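Local coordinates for beta subunit of photoactivated adenylyl cyclase (Beggiatoa sp. PS, PDB 5MBC), which probably makes cyclic AMP from ATP when a flavin-binding BLUF domain senses blue light and switches on its class III cyclase domain, at residues K6-I11 with L80-D85; V198-G203 with D268-G273. One frame throughout, in Å; residues are numbered along the deposited sequence.

Interaction 1: K6-I11 with L80-D85. With FMN (flavin mononucleotide), chain G.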
ATOM      1  N   LYS B   6     -22.006  -4.484  21.673  1.00 48.02           N
ATOM      2  CA  LYS B   6     -21.133  -4.475  20.510  1.00 45.80           C
ATOM      3  C   LYS B   6     -20.561  -5.872  20.309  1.00 42.80           C
ATOM      4  O   LYS B   6     -20.598  -6.714  21.208  1.00 35.34           O
ATOM      5  CB  LYS B   6     -19.993  -3.456  20.663  1.00 38.09           C
ATOM      6  CG  LYS B   6     -18.933  -3.865  21.675  1.00 38.70           C
ATOM      7  CD  LYS B   6     -17.975  -2.723  21.983  1.00 41.74           C
ATOM      8  CE  LYS B   6     -17.392  -2.123  20.716  1.00 48.22           C
ATOM      9  NZ  LYS B   6     -16.280  -1.176  21.011  1.00 50.63           N
ATOM     10  N   ARG B   7     -20.033  -6.113  19.112  1.00 38.15           N
ATOM     11  CA  ARG B   7     -19.416  -7.395  18.796  1.00 37.16           C
ATOM     12  C   ARG B   7     -18.151  -7.167  17.983  1.00 32.90           C
ATOM     13  O   ARG B   7     -18.192  -6.506  16.942  1.00 34.63           O
ATOM     14  CB  ARG B   7     -20.378  -8.311  18.029  1.00 30.39           C
ATOM     15  CG  ARG B   7     -19.730  -9.606  17.554  1.00 35.46           C
ATOM     16  CD  ARG B   7     -20.752 -10.624  17.064  1.00 42.14           C
ATOM     17  NE  ARG B   7     -21.611 -10.095  16.010  1.00 47.88           N
ATOM     18  CZ  ARG B   7     -22.905  -9.834  16.162  1.00 48.62           C
ATOM     19  NH1 ARG B   7     -23.496 -10.061  17.328  1.00 44.90           N
ATOM     20  NH2 ARG B   7     -23.611  -9.353  15.148  1.00 42.24           N
ATOM     21  N   LEU B   8     -17.036  -7.715  18.461  1.00 31.17           N
ATOM     22  CA  LEU B   8     -15.746  -7.626  17.794  0.50 31.25           C
ATOM     23  C   LEU B   8     -15.306  -9.007  17.325  1.00 33.19           C
ATOM     24  O   LEU B   8     -15.732 -10.031  17.865  1.00 29.19           O
ATOM     25  CB  LEU B   8     -14.672  -7.051  18.727  0.50 30.90           C
ATOM     26  CG  LEU B   8     -15.072  -6.058  19.818  0.50 33.05           C
ATOM     27  CD1 LEU B   8     -13.876  -5.732  20.697  0.50 32.04           C
ATOM     28  CD2 LEU B   8     -15.633  -4.801  19.202  0.50 40.81           C
ATOM     29  N   VAL B   9     -14.428  -9.018  16.327  1.00 27.36           N
ATOM     30  CA  VAL B   9     -13.793 -10.240  15.849  1.00 23.76           C
ATOM     31  C   VAL B   9     -12.363  -9.892  15.461  1.00 28.69           C
ATOM     32  O   VAL B   9     -12.129  -8.918  14.738  1.00 23.50           O
ATOM     33  CB  VAL B   9     -14.553 -10.877  14.666  1.00 30.57           C
ATOM     34  CG1 VAL B   9     -14.822  -9.855  13.573  1.00 38.14           C
ATOM     35  CG2 VAL B   9     -13.779 -12.067  14.114  1.00 27.92           C
ATOM     36  N   TYR B  10     -11.405 -10.661  15.970  1.00 26.11           N
ATOM     37  CA  TYR B  10     -10.001 -10.400  15.696  1.00 23.35           C
ATOM     38  C   TYR B  10      -9.289 -11.708  15.391  1.00 20.09           C
ATOM     39  O   TYR B  10      -9.765 -12.796  15.726  1.00 19.01           O
ATOM     40  CB  TYR B  10      -9.311  -9.684  16.870  1.00 29.96           C
ATOM     41  CG  TYR B  10      -9.078 -10.550  18.091  1.00 24.39           C
ATOM     42  CD1 TYR B  10      -7.909 -11.291  18.232  1.00 26.06           C
ATOM     43  CD2 TYR B  10     -10.019 -10.616  19.109  1.00 22.30           C
ATOM     44  CE1 TYR B  10      -7.693 -12.081  19.344  1.00 23.13           C
ATOM     45  CE2 TYR B  10      -9.808 -11.400  20.227  1.00 23.71           C
ATOM     46  CZ  TYR B  10      -8.644 -12.132  20.338  1.00 31.17           C
ATOM     47  OH  TYR B  10      -8.433 -12.917  21.449  1.00 30.61           O
ATOM     48  N   ILE B  11      -8.135 -11.582  14.745  1.00 17.95           N
ATOM     49  CA  ILE B  11      -7.216 -12.692  14.539  1.00 21.61           C
ATOM     50  C   ILE B  11      -5.876 -12.313  15.149  1.00 26.42           C
ATOM     51  O   ILE B  11      -5.522 -11.133  15.236  1.00 29.73           O
ATOM     52  CB  ILE B  11      -7.055 -13.056  13.046  1.00 21.60           C
ATOM     53  CG1 ILE B  11      -6.568 -11.846  12.247  1.00 23.92           C
ATOM     54  CG2 ILE B  11      -8.364 -13.589  12.484  1.00 21.17           C
ATOM     55  CD1 ILE B  11      -6.293 -12.147  10.792  1.00 22.77           C
ATOM     56  N   LEU B  80     -10.563  -7.281  13.108  1.00 24.10           N
ATOM     57  CA  LEU B  80     -11.006  -7.199  11.721  1.00 32.21           C
ATOM     58  C   LEU B  80     -12.301  -6.416  11.562  1.00 30.85           C
ATOM     59  O   LEU B  80     -12.476  -5.715  10.558  1.00 33.05           O
ATOM     60  CB  LEU B  80     -11.190  -8.604  11.148  1.00 35.20           C
ATOM     61  CG  LEU B  80      -9.993  -9.552  11.216  1.00 44.00           C
ATOM     62  CD1 LEU B  80     -10.463 -10.986  11.062  1.00 44.59           C
ATOM     63  CD2 LEU B  80      -8.972  -9.204  10.146  1.00 43.83           C
ATOM     64  N   LYS B  81     -13.215  -6.519  12.523  1.00 30.18           N
ATOM     65  CA  LYS B  81     -14.556  -5.991  12.327  1.00 32.26           C
ATOM     66  C   LYS B  81     -15.193  -5.708  13.679  1.00 28.46           C
ATOM     67  O   LYS B  81     -15.042  -6.493  14.619  1.00 28.21           O
ATOM     68  CB  LYS B  81     -15.408  -6.982  11.524  1.00 33.31           C
ATOM     69  CG  LYS B  81     -16.859  -6.592  11.333  1.00 31.96           C
ATOM     70  CD  LYS B  81     -17.607  -7.707  10.620  1.00 40.54           C
ATOM     71  CE  LYS B  81     -19.066  -7.357  10.396  1.00 51.87           C
ATOM     72  NZ  LYS B  81     -19.794  -8.475   9.733  1.00 59.99           N
ATOM     73  N   THR B  82     -15.902  -4.585  13.764  1.00 30.23           N
ATOM     74  CA  THR B  82     -16.615  -4.185  14.971  1.00 34.85           C
ATOM     75  C   THR B  82     -18.030  -3.786  14.588  1.00 38.62           C
ATOM     76  O   THR B  82     -18.222  -2.889  13.761  1.00 41.67           O
ATOM     77  CB  THR B  82     -15.907  -3.025  15.679  1.00 37.68           C
ATOM     78  OG1 THR B  82     -14.660  -3.478  16.220  1.00 34.98           O
ATOM     79  CG2 THR B  82     -16.776  -2.482  16.799  1.00 47.35           C
ATOM     80  N   GLU B  83     -19.016  -4.451  15.184  1.00 32.78           N
ATOM     81  CA  GLU B  83     -20.425  -4.155  14.954  1.00 42.38           C
ATOM     82  C   GLU B  83     -20.978  -3.453  16.186  1.00 43.06           C
ATOM     83  O   GLU B  83     -20.936  -4.006  17.290  1.00 46.92           O
ATOM     84  CB  GLU B  83     -21.213  -5.430  14.655  1.00 41.56           C
ATOM     85  CG  GLU B  83     -20.620  -6.277  13.541  1.00 51.48           C
ATOM     86  CD  GLU B  83     -21.426  -7.532  13.265  1.00 57.43           C
ATOM     87  OE1 GLU B  83     -22.613  -7.410  12.897  1.00 61.69           O
ATOM     88  OE2 GLU B  83     -20.874  -8.641  13.423  1.00 59.91           O
ATOM     89  N   TYR B  84     -21.488  -2.241  15.997  1.00 37.60           N
ATOM     90  CA  TYR B  84     -21.998  -1.425  17.088  1.00 41.69           C
ATOM     91  C   TYR B  84     -23.511  -1.560  17.197  1.00 46.91           C
ATOM     92  O   TYR B  84     -24.215  -1.700  16.193  1.00 51.98           O
ATOM     93  CB  TYR B  84     -21.627   0.047  16.889  1.00 48.88           C
ATOM     94  CG  TYR B  84     -20.146   0.306  16.731  1.00 47.40           C
ATOM     95  CD1 TYR B  84     -19.554   0.323  15.475  1.00 46.25           C
ATOM     96  CD2 TYR B  84     -19.340   0.543  17.838  1.00 48.18           C
ATOM     97  CE1 TYR B  84     -18.201   0.563  15.324  1.00 49.59           C
ATOM     98  CE2 TYR B  84     -17.986   0.785  17.697  1.00 54.56           C
ATOM     99  CZ  TYR B  84     -17.423   0.796  16.438  1.00 60.32           C
ATOM    100  OH  TYR B  84     -16.075   1.034  16.293  1.00 69.34           O
ATOM    101  N   ASP B  85     -24.002  -1.512  18.437  1.00 47.27           N
ATOM    102  CA  ASP B  85     -25.434  -1.549  18.735  1.00 59.91           C
ATOM    103  C   ASP B  85     -26.097  -2.774  18.107  1.00 56.30           C
ATOM    104  O   ASP B  85     -27.072  -2.676  17.359  1.00 47.75           O
ATOM    105  CB  ASP B  85     -26.117  -0.255  18.282  1.00 72.81           C
ATOM    106  CG  ASP B  85     -27.509  -0.094  18.865  1.00 84.42           C
ATOM    107  OD1 ASP B  85     -27.619   0.274  20.053  1.00 86.74           O
ATOM    108  OD2 ASP B  85     -28.494  -0.328  18.132  1.00 87.70           O
TER
HETATM  109  N1  FMN G 403     -10.044 -13.900  29.121  1.00 37.92           N
HETATM  110  C2  FMN G 403     -11.390 -13.720  29.357  1.00 43.94           C
HETATM  111  O2  FMN G 403     -11.781 -13.474  30.496  1.00 46.35           O
HETATM  112  N3  FMN G 403     -12.298 -13.811  28.321  1.00 37.62           N
HETATM  113  C4  FMN G 403     -11.857 -14.085  27.043  1.00 39.40           C
HETATM  114  O4  FMN G 403     -12.666 -14.169  26.120  1.00 37.16           O
HETATM  115  C4A FMN G 403     -10.500 -14.266  26.802  1.00 36.64           C
HETATM  116  N5  FMN G 403     -10.059 -14.541  25.526  1.00 32.18           N
HETATM  117  C5A FMN G 403      -8.715 -14.721  25.286  1.00 28.91           C
HETATM  118  C6  FMN G 403      -8.278 -14.997  23.996  1.00 34.06           C
HETATM  119  C7  FMN G 403      -6.924 -15.181  23.746  1.00 35.39           C
HETATM  120  C7M FMN G 403      -6.457 -15.478  22.352  1.00 30.25           C
HETATM  121  C8  FMN G 403      -6.007 -15.088  24.788  1.00 37.37           C
HETATM  122  C8M FMN G 403      -4.543 -15.285  24.523  1.00 30.63           C
HETATM  123  C9  FMN G 403      -6.446 -14.812  26.078  1.00 33.16           C
HETATM  124  C9A FMN G 403      -7.801 -14.628  26.329  1.00 32.08           C
HETATM  125  N10 FMN G 403      -8.239 -14.350  27.611  1.00 38.69           N
HETATM  126  C10 FMN G 403      -9.590 -14.172  27.848  1.00 38.16           C
HETATM  127  C1' FMN G 403      -7.252 -14.254  28.740  1.00 38.20           C
HETATM  128  C2' FMN G 403      -7.051 -12.806  29.181  1.00 43.19           C
HETATM  129  O2' FMN G 403      -6.279 -12.121  28.221  1.00 38.28           O
HETATM  130  C3' FMN G 403      -6.343 -12.743  30.528  1.00 47.76           C
HETATM  131  O3' FMN G 403      -5.144 -13.484  30.457  1.00 53.79           O
HETATM  132  C4' FMN G 403      -7.210 -13.310  31.646  1.00 51.57           C
HETATM  133  O4' FMN G 403      -8.494 -12.728  31.602  1.00 47.98           O
HETATM  134  C5' FMN G 403      -6.570 -13.049  33.005  1.00 62.27           C
HETATM  135  O5' FMN G 403      -7.228 -11.990  33.666  1.00 67.57           O
HETATM  136  P   FMN G 403      -6.495 -11.209  34.869  1.00 74.24           P
HETATM  137  O1P FMN G 403      -6.387  -9.745  34.516  1.00 82.30           O
HETATM  138  O2P FMN G 403      -7.272 -11.387  36.150  1.00 71.92           O
HETATM  139  O3P FMN G 403      -5.102 -11.774  35.037  1.00 62.90           O
HETATM  140  O   HOH W   1     -18.084  -8.228  14.312  1.00 36.28           O
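R7 with E83 and V9 with K81 are the hydrogen-bonded pairs of two antiparallel strands, 6-11 and 80-84, whose axes run at 176° to each other and approach to 4.7 Å. The strands are neighbours in the sheet of the BLUF domain, a blue-light sensor that here carries FMN. R7 N gives to E83 O, and E83 N returns an almost straight bond to R7 O at 2.8 Å. A classic beta bulge follows, where L80 and K81 both face V9: V9 O takes L80 N at 2.8 Å and, more weakly, K81 N. On the face bearing V9 and K81, the side chains of R7 and E83 lie side by side and point the same way. A bend at chi3 (56°) turns the R7 guanidinium so that NE reaches E83 OE2 at 3.1 Å. OE2 lies near the guanidinium plane, yet the two flat groups stand 79° apart, and NE meets the oxygen from above the carboxylate plane; NH2 makes a weak bond to OE1. A water gives one bond to E83 OE2 at 3.0 Å and another to R7 O, tying the salt bridge to the backbone, while R7 NH1 pairs with E55. Beside them, V9 CG1 packs on K81 CB at 3.6 Å. The other face holds K6, which brings CE to T82 CG2 and carries NZ to D62. At the bulge end, I11 and L80 cross at about a right angle, I11 CG2 against L80 CD1 at 3.6 Å, and I119 of the second subunit packs on both. Y10 OH bonds to Q52 OE1 and sits 3.3 Å from FMN C6.

Interaction 2: V198-G203 with D268-G273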
ATOM      1  N   VAL B 198       5.272   6.716  10.141  1.00 22.69           N
ATOM      2  CA  VAL B 198       5.880   6.592   8.821  1.00 20.92           C
ATOM      3  C   VAL B 198       4.770   6.454   7.788  1.00 26.09           C
ATOM      4  O   VAL B 198       3.929   5.552   7.875  1.00 28.71           O
ATOM      5  CB  VAL B 198       6.845   5.403   8.766  1.00 28.32           C
ATOM      6  CG1 VAL B 198       7.461   5.290   7.380  1.00 28.41           C
ATOM      7  CG2 VAL B 198       7.927   5.549   9.825  1.00 30.77           C
ATOM      8  N   THR B 199       4.759   7.354   6.805  1.00 19.17           N
ATOM      9  CA  THR B 199       3.690   7.350   5.814  1.00 23.47           C
ATOM     10  C   THR B 199       3.942   6.309   4.730  1.00 25.80           C
ATOM     11  O   THR B 199       3.095   5.443   4.486  1.00 31.07           O
ATOM     12  CB  THR B 199       3.534   8.742   5.200  1.00 29.78           C
ATOM     13  OG1 THR B 199       3.376   9.711   6.246  1.00 40.84           O
ATOM     14  CG2 THR B 199       2.313   8.789   4.296  1.00 32.71           C
ATOM     15  N   LYS B 200       5.101   6.371   4.079  1.00 25.74           N
ATOM     16  CA  LYS B 200       5.436   5.434   3.013  1.00 29.38           C
ATOM     17  C   LYS B 200       6.909   5.593   2.664  1.00 22.24           C
ATOM     18  O   LYS B 200       7.570   6.547   3.083  1.00 25.03           O
ATOM     19  CB  LYS B 200       4.562   5.655   1.777  1.00 43.73           C
ATOM     20  CG  LYS B 200       4.690   7.042   1.174  1.00 36.35           C
ATOM     21  CD  LYS B 200       3.545   7.330   0.220  1.00 35.04           C
ATOM     22  CE  LYS B 200       2.206   7.233   0.935  1.00 39.92           C
ATOM     23  NZ  LYS B 200       1.060   7.528   0.032  1.00 24.45           N
ATOM     24  N   PHE B 201       7.416   4.636   1.892  1.00 23.15           N
ATOM     25  CA  PHE B 201       8.745   4.711   1.303  1.00 21.41           C
ATOM     26  C   PHE B 201       8.606   5.088  -0.166  1.00 25.86           C
ATOM     27  O   PHE B 201       7.813   4.482  -0.894  1.00 29.78           O
ATOM     28  CB  PHE B 201       9.487   3.379   1.433  1.00 14.45           C
ATOM     29  CG  PHE B 201       9.629   2.894   2.847  1.00 22.47           C
ATOM     30  CD1 PHE B 201       9.983   3.765   3.865  1.00 27.00           C
ATOM     31  CD2 PHE B 201       9.403   1.564   3.158  1.00 29.62           C
ATOM     32  CE1 PHE B 201      10.114   3.315   5.167  1.00 22.22           C
ATOM     33  CE2 PHE B 201       9.530   1.107   4.457  1.00 25.55           C
ATOM     34  CZ  PHE B 201       9.886   1.985   5.463  1.00 25.05           C
ATOM     35  N   ILE B 202       9.368   6.086  -0.594  1.00 17.34           N
ATOM     36  CA  ILE B 202       9.365   6.546  -1.982  1.00 22.83           C
ATOM     37  C   ILE B 202      10.800   6.418  -2.475  1.00 21.64           C
ATOM     38  O   ILE B 202      11.614   7.333  -2.320  1.00 25.93           O
ATOM     39  CB  ILE B 202       8.847   7.977  -2.122  1.00 31.88           C
ATOM     40  CG1 ILE B 202       7.507   8.128  -1.402  1.00 35.60           C
ATOM     41  CG2 ILE B 202       8.716   8.349  -3.591  1.00 36.96           C
ATOM     42  CD1 ILE B 202       7.180   9.550  -1.019  1.00 35.23           C
ATOM     43  N   GLY B 203      11.118   5.282  -3.086  1.00 20.14           N
ATOM     44  CA  GLY B 203      12.509   5.006  -3.401  1.00 24.86           C
ATOM     45  C   GLY B 203      13.291   4.860  -2.113  1.00 19.47           C
ATOM     46  O   GLY B 203      12.894   4.128  -1.200  1.00 24.52           O
ATOM     47  N   ASP B 268      -5.258   3.831  -1.643  1.00 21.83           N
ATOM     48  CA  ASP B 268      -4.030   4.149  -0.926  1.00 20.07           C
ATOM     49  C   ASP B 268      -4.344   5.189   0.138  1.00 17.26           C
ATOM     50  O   ASP B 268      -5.351   5.899   0.062  1.00 20.50           O
ATOM     51  CB  ASP B 268      -2.937   4.657  -1.874  1.00 19.55           C
ATOM     52  CG  ASP B 268      -1.539   4.315  -1.391  1.00 28.43           C
ATOM     53  OD1 ASP B 268      -1.373   4.037  -0.186  1.00 18.91           O
ATOM     54  OD2 ASP B 268      -0.605   4.319  -2.222  1.00 24.34           O
ATOM     55  N   HIS B 269      -3.474   5.258   1.140  1.00 15.68           N
ATOM     56  CA  HIS B 269      -3.525   6.305   2.151  1.00 18.30           C
ATOM     57  C   HIS B 269      -2.512   7.379   1.779  1.00 16.67           C
ATOM     58  O   HIS B 269      -1.336   7.074   1.558  1.00 18.87           O
ATOM     59  CB  HIS B 269      -3.226   5.751   3.544  1.00 25.50           C
ATOM     60  CG  HIS B 269      -3.295   6.784   4.624  1.00 31.01           C
ATOM     61  ND1 HIS B 269      -2.177   7.430   5.109  1.00 42.82           N
ATOM     62  CD2 HIS B 269      -4.350   7.299   5.297  1.00 36.92           C
ATOM     63  CE1 HIS B 269      -2.541   8.290   6.042  1.00 34.01           C
ATOM     64  NE2 HIS B 269      -3.854   8.232   6.174  1.00 41.36           N
ATOM     65  N   THR B 270      -2.966   8.628   1.701  1.00 17.62           N
ATOM     66  CA  THR B 270      -2.113   9.708   1.236  0.80 19.97           C
ATOM     67  C   THR B 270      -2.327  10.951   2.089  1.00 23.17           C
ATOM     68  O   THR B 270      -3.289  11.051   2.857  1.00 19.80           O
ATOM     69  CB  THR B 270      -2.376  10.028  -0.243  0.80 23.62           C
ATOM     70  OG1 THR B 270      -1.243  10.706  -0.795  0.80 40.93           O
ATOM     71  CG2 THR B 270      -3.602  10.912  -0.388  0.80 29.49           C
ATOM     72  N   LEU B 271      -1.398  11.895   1.947  1.00 20.82           N
ATOM     73  CA  LEU B 271      -1.455  13.200   2.596  1.00 22.30           C
ATOM     74  C   LEU B 271      -1.435  14.260   1.504  1.00 16.37           C
ATOM     75  O   LEU B 271      -0.505  14.296   0.691  1.00 20.74           O
ATOM     76  CB  LEU B 271      -0.281  13.400   3.559  1.00 16.17           C
ATOM     77  CG  LEU B 271      -0.148  12.446   4.747  1.00 23.28           C
ATOM     78  CD1 LEU B 271       1.103  12.761   5.553  1.00 29.04           C
ATOM     79  CD2 LEU B 271      -1.377  12.523   5.627  1.00 23.13           C
ATOM     80  N   LEU B 272      -2.456  15.114   1.483  1.00 17.95           N
ATOM     81  CA  LEU B 272      -2.634  16.115   0.436  1.00 20.00           C
ATOM     82  C   LEU B 272      -2.364  17.501   1.008  1.00 24.56           C
ATOM     83  O   LEU B 272      -3.120  17.979   1.860  1.00 21.87           O
ATOM     84  CB  LEU B 272      -4.049  16.052  -0.143  1.00 18.04           C
ATOM     85  CG  LEU B 272      -4.568  14.714  -0.673  1.00 27.98           C
ATOM     86  CD1 LEU B 272      -6.053  14.812  -0.994  1.00 29.83           C
ATOM     87  CD2 LEU B 272      -3.789  14.287  -1.899  1.00 24.57           C
ATOM     88  N   GLY B 273      -1.305  18.151   0.528  1.00 23.78           N
ATOM     89  CA  GLY B 273      -1.007  19.498   0.981  1.00 24.32           C
ATOM     90  C   GLY B 273       0.331  20.047   0.529  1.00 22.36           C
ATOM     91  O   GLY B 273       1.226  19.289   0.144  1.00 22.66           O
TER
HETATM   92  O   HOH W   2       0.309   5.929   4.386  1.00 37.00           O
HETATM   93  O   HOH W   3       1.122  10.593   0.561  1.00 16.87           O
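K200 reaches across from strand 198-202 to strand 268-272, whose axis passes 8.0 Å away at a crossing angle of -99°. Its CB points toward the other strand; with chi1 at 60°, CG is flanked by the backbone N and C, and from there the chain starts across. CG and CD carry it over; after the bend at chi3, K200 CE comes to 3.6 Å from H269 O. K200 NZ then gives H269 O a hydrogen bond of 2.9 Å, tilted 18° from the carbonyl plane. The strands belong to the class III cyclase domain, and T199 and K200, both facing M207, form a classic beta bulge. K200 and T270 probably correspond to the lysine and threonine that recognise adenine in related adenylyl cyclases. A water accepts from K200 NZ at 3.1 Å and is hydrogen-bonded to T270 OG1 in the conformer given, while F201 O of the second subunit accepts from NZ too. D268 OD2 lies 4.3 Å from K200 NZ, beyond a salt bridge, and takes F201 N of the second subunit. With an alanine here in place of K200, H269 O and F201 O of the second subunit would probably each lose a donor. Nearby, T199 OG1 touches L271 CD1 at 3.9 Å.

In the fold
From the N terminus, strand 5-14 enters first, and interaction 1 closes when the chain returns on strand 77-86, after helices 20-36 and 58-69, the hairpin 40-55 and the short strand 74-75; this joins two neighbours of the BLUF sheet. Helix 110-128 and helix 132-139 then lead on to the cyclase domain. Interaction 2 opens on strand 197-202 and closes on 267-272, tying two strands of the second sheet that are not direct neighbours. The two loops lie in series and neither nest nor cross. The centres of interactions 1 and 2 are about 28 Å apart, and the nearest atoms of interactions 1 and 2 about 16 Å. Both touch the second subunit, so sensor and cyclase domain alike take part in the dimer.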